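Local coordinates for protein putative tetR family transcriptional regulator (Streptomyces coelicolor A3, PDB 2Q24) that probably binds cis-regulatory DNA and regulates transcription, at residues 90-95 with 179-183. Sequence-based numbering, arbitrary orientation. Where two conformers were deposited one is given.
Sequences LRAWTR and LDLVL
Leu183 and Leu179 pack against Leu90, Arg91, Thr94 and Arg95 in a helix-helix contact of the all-helical C-terminal domain, between helices 86-106 and 172-185; segments 90-95 and 179-183 run roughly antiparallel, their N-to-C directions 140° apart. A leucine-rich apolar patch is bordered by a salt bridge. Leu183, which gives the contact its largest share of buried surface, spreads its two methyls: Leu183 CD2 lies 4.0 Å from Leu90 CG, the two side chains lying alongside and pointing opposite ways, while Leu183 CD1 sits over the middle of one face of the Arg91 guanidinium, 3.6 Å from Arg91 CZ. Arginine suits this boundary, since its aliphatic CB and CG also rest on that methyl while its charged end reaches the more exposed border. The chain leaves the helix with CG anti to the backbone N and bends at chi3, bringing Arg91 NH1, in the conformer described, one of two, within 2.8 Å of Asp180 OD1 in a salt bridge; the guanidinium and carboxylate planes stand 51° apart. In this pose Arg91 NH2 also donates to a water that in turn donates to the backbone O of Asp180. Elsewhere, Leu179 CD2 touches Thr94 OG1 at 3.8 Å, and Leu179 CD1 meets Arg95 CG, whose own guanidinium pairs with Glu176. Threonine fits among leucines because its hydroxyl turns back to its own helix: with OG1 between the backbone N and the carbonyl carbon (chi1 67°), Thr94 OG1 donates to Arg91 O over 2.8 Å. A valine in place of Thr94 would keep much of the bulk, but would probably leave Arg91 O without this donor, beside the weak bond from Arg95 N. Leu159 of helix 152-165 touches both Thr94 and Leu179. The chemistry thus grades from leucine packing to a charged edge that does not lock the arginine in one pose.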
ATOM      1  N   LEU B  90      13.828   8.700   8.650  1.00 20.66           N
ATOM      2  CA  LEU B  90      12.657   8.671   9.523  1.00 22.44           C
ATOM      3  C   LEU B  90      12.074  10.081   9.767  1.00 21.23           C
ATOM      4  O   LEU B  90      10.894  10.304   9.513  1.00 21.93           O
ATOM      5  CB  LEU B  90      13.028   7.931  10.843  1.00 20.85           C
ATOM      6  CG  LEU B  90      11.945   7.940  11.917  1.00 23.34           C
ATOM      7  CD1 LEU B  90      10.667   7.151  11.380  1.00 23.99           C
ATOM      8  CD2 LEU B  90      12.630   7.249  13.134  1.00 24.07           C
ATOM      9  N   ARG B  91      12.912  11.047  10.149  1.00 23.38           N
ATOM     10  CA  ARG B  91      12.460  12.416  10.392  0.50 23.57           C
ATOM     11  C   ARG B  91      11.767  13.028   9.163  1.00 24.09           C
ATOM     12  O   ARG B  91      10.694  13.592   9.273  1.00 23.47           O
ATOM     13  CB  ARG B  91      13.659  13.290  10.843  0.50 24.31           C
ATOM     14  CG  ARG B  91      13.400  14.814  10.906  0.50 25.66           C
ATOM     15  CD  ARG B  91      14.560  15.584  11.562  0.50 26.66           C
ATOM     16  NE  ARG B  91      15.096  14.920  12.772  0.50 28.02           N
ATOM     17  CZ  ARG B  91      14.752  15.176  14.048  0.50 25.85           C
ATOM     18  NH1 ARG B  91      13.871  16.110  14.371  0.50 24.02           N
ATOM     19  NH2 ARG B  91      15.313  14.483  15.009  0.50 26.66           N
ATOM     20  N   ALA B  92      12.416  12.931   7.985  1.00 22.86           N
ATOM     21  CA  ALA B  92      11.808  13.500   6.755  1.00 22.02           C
ATOM     22  C   ALA B  92      10.485  12.838   6.476  1.00 22.27           C
ATOM     23  O   ALA B  92       9.478  13.495   6.146  1.00 22.20           O
ATOM     24  CB  ALA B  92      12.750  13.381   5.560  1.00 21.76           C
ATOM     25  N   TRP B  93      10.441  11.521   6.636  1.00 21.71           N
ATOM     26  CA  TRP B  93       9.193  10.804   6.370  1.00 21.90           C
ATOM     27  C   TRP B  93       8.068  11.153   7.346  1.00 21.84           C
ATOM     28  O   TRP B  93       6.910  11.231   6.971  1.00 22.69           O
ATOM     29  CB  TRP B  93       9.472   9.289   6.396  1.00 22.47           C
ATOM     30  CG  TRP B  93       8.268   8.442   5.969  1.00 22.47           C
ATOM     31  CD1 TRP B  93       7.961   8.002   4.694  1.00 23.88           C
ATOM     32  CD2 TRP B  93       7.251   7.955   6.829  1.00 22.56           C
ATOM     33  NE1 TRP B  93       6.789   7.251   4.728  1.00 23.55           N
ATOM     34  CE2 TRP B  93       6.326   7.217   6.026  1.00 23.45           C
ATOM     35  CE3 TRP B  93       7.011   8.085   8.215  1.00 22.26           C
ATOM     36  CZ2 TRP B  93       5.218   6.566   6.577  1.00 24.09           C
ATOM     37  CZ3 TRP B  93       5.874   7.428   8.776  1.00 25.27           C
ATOM     38  CH2 TRP B  93       4.984   6.708   7.945  1.00 23.49           C
ATOM     39  N   THR B  94       8.375  11.349   8.608  1.00 22.11           N
ATOM     40  CA  THR B  94       7.356  11.733   9.553  1.00 23.83           C
ATOM     41  C   THR B  94       6.671  13.063   9.186  1.00 23.50           C
ATOM     42  O   THR B  94       5.533  13.234   9.431  1.00 22.36           O
ATOM     43  CB  THR B  94       7.863  11.764  11.012  1.00 23.05           C
ATOM     44  OG1 THR B  94       8.799  12.799  11.194  1.00 26.22           O
ATOM     45  CG2 THR B  94       8.396  10.447  11.436  1.00 23.82           C
ATOM     46  N   ARG B  95       7.407  13.992   8.600  1.00 22.60           N
ATOM     47  CA  ARG B  95       6.780  15.212   8.064  1.00 25.44           C
ATOM     48  C   ARG B  95       5.801  14.859   6.930  1.00 24.24           C
ATOM     49  O   ARG B  95       4.693  15.408   6.862  1.00 24.39           O
ATOM     50  CB  ARG B  95       7.846  16.258   7.638  1.00 24.02           C
ATOM     51  CG  ARG B  95       8.593  16.878   8.794  1.00 33.24           C
ATOM     52  CD  ARG B  95       9.535  18.105   8.414  1.00 36.21           C
ATOM     53  NE  ARG B  95       8.846  19.003   7.508  1.00 41.58           N
ATOM     54  CZ  ARG B  95       8.157  20.089   7.872  1.00 42.88           C
ATOM     55  NH1 ARG B  95       8.089  20.461   9.150  1.00 45.39           N
ATOM     56  NH2 ARG B  95       7.549  20.812   6.932  1.00 44.68           N
ATOM     57  N   LEU B 179       6.963  16.845  16.497  1.00 25.25           N
ATOM     58  CA  LEU B 179       7.767  15.847  15.801  1.00 26.71           C
ATOM     59  C   LEU B 179       9.161  15.748  16.423  1.00 26.50           C
ATOM     60  O   LEU B 179       9.646  14.640  16.653  1.00 26.44           O
ATOM     61  CB  LEU B 179       7.884  16.111  14.276  1.00 27.62           C
ATOM     62  CG  LEU B 179       6.610  15.776  13.454  1.00 30.39           C
ATOM     63  CD1 LEU B 179       6.814  16.177  11.981  1.00 30.56           C
ATOM     64  CD2 LEU B 179       6.236  14.280  13.545  1.00 30.98           C
ATOM     65  N   ASP B 180       9.765  16.889  16.734  1.00 26.21           N
ATOM     66  CA  ASP B 180      11.117  16.899  17.315  1.00 26.71           C
ATOM     67  C   ASP B 180      11.105  16.169  18.672  1.00 24.99           C
ATOM     68  O   ASP B 180      12.018  15.394  18.978  1.00 25.56           O
ATOM     69  CB  ASP B 180      11.598  18.333  17.485  1.00 26.01           C
ATOM     70  CG  ASP B 180      12.025  18.967  16.143  1.00 31.45           C
ATOM     71  OD1 ASP B 180      12.133  18.237  15.127  1.00 32.73           O
ATOM     72  OD2 ASP B 180      12.200  20.200  16.079  1.00 33.94           O
ATOM     73  N   LEU B 181      10.067  16.414  19.455  1.00 24.90           N
ATOM     74  CA  LEU B 181       9.949  15.848  20.797  1.00 23.99           C
ATOM     75  C   LEU B 181       9.825  14.343  20.690  1.00 24.14           C
ATOM     76  O   LEU B 181      10.497  13.598  21.420  1.00 23.40           O
ATOM     77  CB  LEU B 181       8.739  16.416  21.539  1.00 24.20           C
ATOM     78  CG  LEU B 181       8.428  15.858  22.912  1.00 25.03           C
ATOM     79  CD1 LEU B 181       9.579  16.073  23.917  1.00 23.75           C
ATOM     80  CD2 LEU B 181       7.173  16.547  23.406  1.00 26.03           C
ATOM     81  N   VAL B 182       8.980  13.893  19.767  1.00 24.45           N
ATOM     82  CA  VAL B 182       8.764  12.415  19.575  1.00 26.10           C
ATOM     83  C   VAL B 182      10.044  11.741  19.083  1.00 25.36           C
ATOM     84  O   VAL B 182      10.440  10.705  19.615  1.00 24.70           O
ATOM     85  CB  VAL B 182       7.595  12.154  18.592  1.00 26.89           C
ATOM     86  CG1 VAL B 182       7.599  10.708  18.126  1.00 32.05           C
ATOM     87  CG2 VAL B 182       6.276  12.486  19.303  1.00 29.77           C
ATOM     88  N   LEU B 183      10.720  12.356  18.107  1.00 25.24           N
ATOM     89  CA  LEU B 183      11.990  11.803  17.618  1.00 25.25           C
ATOM     90  C   LEU B 183      13.058  11.809  18.697  1.00 26.37           C
ATOM     91  O   LEU B 183      13.846  10.856  18.783  1.00 26.91           O
ATOM     92  CB  LEU B 183      12.478  12.491  16.328  1.00 27.44           C
ATOM     93  CG  LEU B 183      11.447  12.250  15.185  1.00 28.51           C
ATOM     94  CD1 LEU B 183      11.722  13.229  14.082  1.00 33.39           C
ATOM     95  CD2 LEU B 183      11.480  10.837  14.679  1.00 32.69           C
TER
HETATM   96  O   HOH W   1      14.521  16.061  17.303  1.00 35.49           O